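Local coordinates for protein 1-deoxy-D-xylulose 5-phosphate reductoisomerase (Zymomonas mobilis, PDB 1R0K) that catalyses the NADPH-dependent rearrangement and reduction of 1-deoxy-D-xylulose 5-phosphate to 2-C-methyl-D-erythritol 4-phosphate, an early step of isoprenoid biosynthesis that requires a divalent metal ion, at residues 93-98 with 116-121; 57-62 with 79-84. All blocks are in the same frame, centred on the assembly; numbering follows the deposited sequence.

Contact 1 (93-98 with 116-121)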
loop_
_atom_site.group_PDB
_atom_site.type_symbol
_atom_site.label_atom_id
_atom_site.label_comp_id
_atom_site.label_asym_id
_atom_site.label_seq_id
_atom_site.Cartn_x
_atom_site.Cartn_y
_atom_site.Cartn_z
ATOM N N GLY B 93 21.626 19.375 17.880
ATOM C CA GLY B 93 21.287 18.084 18.459
ATOM C C GLY B 93 19.865 17.547 18.436
ATOM O O GLY B 93 19.583 16.549 19.102
ATOM N N ALA B 94 18.972 18.171 17.678
ATOM C CA ALA B 94 17.588 17.704 17.612
ATOM C C ALA B 94 17.512 16.243 17.183
ATOM O O ALA B 94 18.208 15.827 16.257
ATOM C CB ALA B 94 16.802 18.561 16.647
ATOM N N ASP B 95 16.665 15.462 17.848
ATOM C CA ASP B 95 16.531 14.059 17.480
ATOM C C ASP B 95 15.825 13.964 16.133
ATOM O O ASP B 95 16.053 13.032 15.364
ATOM C CB ASP B 95 15.729 13.287 18.530
ATOM C CG ASP B 95 15.700 11.790 18.253
ATOM O OD1 ASP B 95 16.774 11.147 18.331
ATOM O OD2 ASP B 95 14.610 11.253 17.948
ATOM N N TRP B 96 14.971 14.940 15.847
ATOM C CA TRP B 96 14.231 14.951 14.595
ATOM C C TRP B 96 14.422 16.302 13.929
ATOM O O TRP B 96 14.156 17.341 14.532
ATOM C CB TRP B 96 12.746 14.715 14.850
ATOM C CG TRP B 96 11.947 14.496 13.608
ATOM C CD1 TRP B 96 11.778 13.317 12.941
ATOM C CD2 TRP B 96 11.181 15.474 12.893
ATOM N NE1 TRP B 96 10.947 13.497 11.860
ATOM C CE2 TRP B 96 10.567 14.811 11.806
ATOM C CE3 TRP B 96 10.952 16.848 13.067
ATOM C CZ2 TRP B 96 9.735 15.475 10.893
ATOM C CZ3 TRP B 96 10.126 17.511 12.160
ATOM C CH2 TRP B 96 9.527 16.821 11.086
ATOM N N THR B 97 14.882 16.280 12.682
ATOM C CA THR B 97 15.129 17.506 11.935
ATOM C C THR B 97 14.397 17.544 10.610
ATOM O O THR B 97 14.548 16.647 9.783
ATOM C CB THR B 97 16.633 17.687 11.612
ATOM O OG1 THR B 97 17.383 17.754 12.828
ATOM C CG2 THR B 97 16.859 18.970 10.801
ATOM N N MET B 98 13.601 18.586 10.411
ATOM C CA MET B 98 12.897 18.765 9.153
ATOM C C MET B 98 13.823 19.644 8.320
ATOM O O MET B 98 14.057 20.803 8.660
ATOM C CB MET B 98 11.550 19.467 9.379
ATOM C CG MET B 98 10.886 19.976 8.101
ATOM S SD MET B 98 10.668 18.714 6.821
ATOM C CE MET B 98 9.256 17.862 7.450
ATOM N N LYS B 116 24.818 14.270 12.125
ATOM C CA LYS B 116 24.565 14.108 13.558
ATOM C C LYS B 116 24.007 12.723 13.832
ATOM O O LYS B 116 23.859 12.315 14.982
ATOM C CB LYS B 116 23.593 15.172 14.070
ATOM C CG LYS B 116 24.222 16.535 14.239
ATOM C CD LYS B 116 25.352 16.479 15.246
ATOM C CE LYS B 116 26.104 17.790 15.303
ATOM N NZ LYS B 116 27.215 17.736 16.291
ATOM N N GLY B 117 23.673 12.013 12.760
ATOM C CA GLY B 117 23.185 10.652 12.888
ATOM C C GLY B 117 21.824 10.346 13.480
ATOM O O GLY B 117 21.532 9.180 13.735
ATOM N N LYS B 118 20.984 11.350 13.703
ATOM C CA LYS B 118 19.663 11.077 14.257
ATOM C C LYS B 118 18.641 10.919 13.138
ATOM O O LYS B 118 18.901 10.221 12.156
ATOM C CB LYS B 118 19.250 12.186 15.229
ATOM C CG LYS B 118 20.228 12.368 16.378
ATOM C CD LYS B 118 20.515 11.035 17.044
ATOM C CE LYS B 118 21.674 11.141 18.019
ATOM N NZ LYS B 118 21.977 9.816 18.639
ATOM N N THR B 119 17.482 11.555 13.275
ATOM C CA THR B 119 16.456 11.442 12.242
ATOM C C THR B 119 16.317 12.733 11.447
ATOM O O THR B 119 16.208 13.823 12.012
ATOM C CB THR B 119 15.082 11.058 12.848
ATOM O OG1 THR B 119 15.208 9.813 13.544
ATOM C CG2 THR B 119 14.031 10.889 11.754
ATOM N N VAL B 120 16.338 12.598 10.126
ATOM C CA VAL B 120 16.212 13.743 9.239
ATOM C C VAL B 120 15.086 13.535 8.238
ATOM O O VAL B 120 15.121 12.597 7.437
ATOM C CB VAL B 120 17.515 13.989 8.449
ATOM C CG1 VAL B 120 17.367 15.215 7.553
ATOM C CG2 VAL B 120 18.683 14.168 9.413
ATOM N N ALA B 121 14.073 14.391 8.308
ATOM C CA ALA B 121 12.958 14.331 7.362
ATOM C C ALA B 121 13.444 15.252 6.241
ATOM O O ALA B 121 13.605 16.458 6.441
ATOM C CB ALA B 121 11.668 14.877 8.011
HETATM O O HOH W 1 17.927 15.170 13.684
HETATM O O HOH W 2 16.277 9.927 15.798
#
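Three backbone hydrogen bonds join Asp95 and Thr97 to Thr119 and Ala121. Thr119 N donates to Asp95 O, Thr97 N returns a bond to Thr119 O, and Ala121 N reaches Thr97 O in the shortest of the three, at 2.7 Å. The ladder is that of neighbouring parallel strands in a Rossmann-type nucleotide-binding domain, here the two strands of a beta-alpha-beta unit whose crossover contains helix 107-115. Two waters add to it near the N-terminal ends of the strands. One molecule donates to both Ala94 O and Thr119 O and hydrogen-bonds Thr97 OG1, so Thr119 O receives a backbone N-H as well as this water; a second donates to Asp95 O and lies 2.5 Å from Thr119 OG1. The carboxylate of Asp95 forms a salt bridge with Arg5 through OD2, while the aliphatic part of Lys118 passes nearby, its CD 4.0 Å from Asp95 OD1.

On the face shared by Trp96, Met98, Thr119 and Ala121 the packing is apolar. With CG anti to the backbone N (chi1 -171°), the indole runs forward along its own strand, one face over Met98 N, and its CD1-to-CZ2 side reaches the next strand obliquely: CD1 meets Thr119 CG2 at 3.5 Å and CZ2 meets the methyl of Ala121. Its NE1 hydrogen-bonds Thr273 O, tying the sheet to helix 267-275. A leucine in place of Trp96 would probably leave Thr273 O without this N-H and open a gap beside the Thr119 and Ala121 methyls. Met98, which also touches Ile16, a predicted NADPH-binding residue, bends at chi2 and chi3 (54° and 78°), folding its thioether back toward the second strand. Its SD comes to 3.7 Å from Ala121 O, and its CE lies 3.9 Å from Ala121 CB.

Contact 2 (57-62 with 79-84)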
loop_
_atom_site.group_PDB
_atom_site.type_symbol
_atom_site.label_atom_id
_atom_site.label_comp_id
_atom_site.label_asym_id
_atom_site.label_seq_id
_atom_site.Cartn_x
_atom_site.Cartn_y
_atom_site.Cartn_z
ATOM N N ALA B 57 16.267 30.872 17.062
ATOM C CA ALA B 57 15.629 31.187 15.791
ATOM C C ALA B 57 16.704 31.787 14.896
ATOM O O ALA B 57 17.429 32.695 15.302
ATOM C CB ALA B 57 14.500 32.186 15.996
ATOM N N VAL B 58 16.812 31.283 13.674
ATOM C CA VAL B 58 17.825 31.786 12.765
ATOM C C VAL B 58 17.237 32.327 11.481
ATOM O O VAL B 58 16.457 31.654 10.808
ATOM C CB VAL B 58 18.844 30.687 12.405
ATOM C CG1 VAL B 58 19.991 31.281 11.600
ATOM C CG2 VAL B 58 19.369 30.026 13.664
ATOM N N ILE B 59 17.601 33.560 11.150
ATOM C CA ILE B 59 17.143 34.163 9.912
ATOM C C ILE B 59 18.347 34.071 8.970
ATOM O O ILE B 59 19.435 34.545 9.288
ATOM C CB ILE B 59 16.697 35.633 10.134
ATOM C CG1 ILE B 59 15.987 36.152 8.882
ATOM C CG2 ILE B 59 17.890 36.506 10.507
ATOM C CD1 ILE B 59 14.684 35.444 8.593
ATOM N N ALA B 60 18.154 33.426 7.826
ATOM C CA ALA B 60 19.226 33.230 6.856
ATOM C C ALA B 60 19.895 34.516 6.387
ATOM O O ALA B 60 21.118 34.593 6.292
ATOM C CB ALA B 60 18.695 32.457 5.654
ATOM N N ASP B 61 19.083 35.521 6.089
ATOM C CA ASP B 61 19.588 36.797 5.607
ATOM C C ASP B 61 20.249 37.601 6.728
ATOM O O ASP B 61 19.577 38.067 7.648
ATOM C CB ASP B 61 18.433 37.592 5.000
ATOM C CG ASP B 61 18.905 38.700 4.095
ATOM O OD1 ASP B 61 19.681 39.556 4.570
ATOM O OD2 ASP B 61 18.504 38.710 2.910
ATOM N N PRO B 62 21.580 37.779 6.664
ATOM C CA PRO B 62 22.286 38.535 7.704
ATOM C C PRO B 62 21.731 39.944 7.859
ATOM O O PRO B 62 21.752 40.514 8.947
ATOM C CB PRO B 62 23.731 38.543 7.206
ATOM C CG PRO B 62 23.827 37.277 6.424
ATOM C CD PRO B 62 22.525 37.276 5.655
ATOM N N ALA B 79 18.600 34.516 19.240
ATOM C CA ALA B 79 18.526 35.043 17.883
ATOM C C ALA B 79 19.860 34.876 17.164
ATOM O O ALA B 79 20.921 35.108 17.742
ATOM C CB ALA B 79 18.134 36.508 17.917
ATOM N N ALA B 80 19.801 34.462 15.903
ATOM C CA ALA B 80 21.009 34.281 15.107
ATOM C C ALA B 80 20.684 34.555 13.648
ATOM O O ALA B 80 19.513 34.609 13.267
ATOM C CB ALA B 80 21.552 32.865 15.278
ATOM N N ALA B 81 21.716 34.741 12.834
ATOM C CA ALA B 81 21.513 35.018 11.416
ATOM C C ALA B 81 22.733 34.637 10.589
ATOM O O ALA B 81 23.830 34.478 11.123
ATOM C CB ALA B 81 21.197 36.503 11.220
ATOM N N GLY B 82 22.533 34.489 9.282
ATOM C CA GLY B 82 23.636 34.141 8.403
ATOM C C GLY B 82 23.704 32.668 8.056
ATOM O O GLY B 82 23.136 31.828 8.756
ATOM N N ALA B 83 24.419 32.360 6.976
ATOM C CA ALA B 83 24.574 30.989 6.506
ATOM C C ALA B 83 25.180 30.050 7.547
ATOM O O ALA B 83 24.677 28.941 7.760
ATOM C CB ALA B 83 25.421 30.969 5.235
ATOM N N ASP B 84 26.261 30.479 8.193
ATOM C CA ASP B 84 26.898 29.626 9.194
ATOM C C ASP B 84 25.943 29.306 10.341
ATOM O O ASP B 84 25.936 28.191 10.863
ATOM C CB ASP B 84 28.163 30.287 9.758
ATOM C CG ASP B 84 29.221 30.529 8.696
ATOM O OD1 ASP B 84 29.345 29.697 7.771
ATOM O OD2 ASP B 84 29.941 31.548 8.796
#
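Parallel strand pairing at the outer margin of a seven-stranded sheet brings Val58 and Ile59 against Ala80 and Ala81, with strand 78-81 the outermost within the chain. Ala80 bonds through both its backbone N and its backbone O: the N donates to Ala57 O, and the O accepts from Ile59 N at 3.0 Å. Beyond the last strand pair, Gly82 N donates to Ile59 O at 3.1 Å and makes a second, weak bond to Ala60 O. Helix 65-72 links the strands as a beta-alpha-beta crossover of the Rossmann-type domain, and Gly82 occupies the N-cap position of the next helix, 83-90. Its positive phi (99°) would press a side chain against the preceding carbonyl O; Pro62 CG rests 3.7 Å from Gly82 CA.

Small residues on the outer strand let the larger ones come close. Ile59 CG2, wedged between its own backbone N and carbonyl carbon, meets Ala81 CB at 3.4 Å, a tight contact beneath helix 65-72. On the other face, Val58 CG2 touches Ala80 CB at 3.9 Å, and the valine also packs on Leu86. Asp61 points away from Ala81 and Gly82: its OD2 forms a salt bridge with Arg40, a predicted NADPH-binding residue, while OD1 accepts from Ser63 N.

How the contacts relate
Both contacts belong to one parallel sheet with strand order 4-3-2-1-5-6-7, and each closes a beta-alpha-beta unit. They come in series along the chain: contact 2 is complete before contact 1 begins, and helix 83-90 leads from the outermost strand of the former to strand 96-99 of the latter. That passage crosses the sheet, since strands 31-38 and 5-10 lie between the two pairs. The contact centres are therefore about 19 Å apart and their nearest atoms about 11 Å, without touching. The same parallel pairing thus recurs on either side of strands 31-38 and 5-10, as in a Rossmann-type domain, with predicted NADPH-binding residues near each contact: Ile16 by contact 1, Arg40 by contact 2.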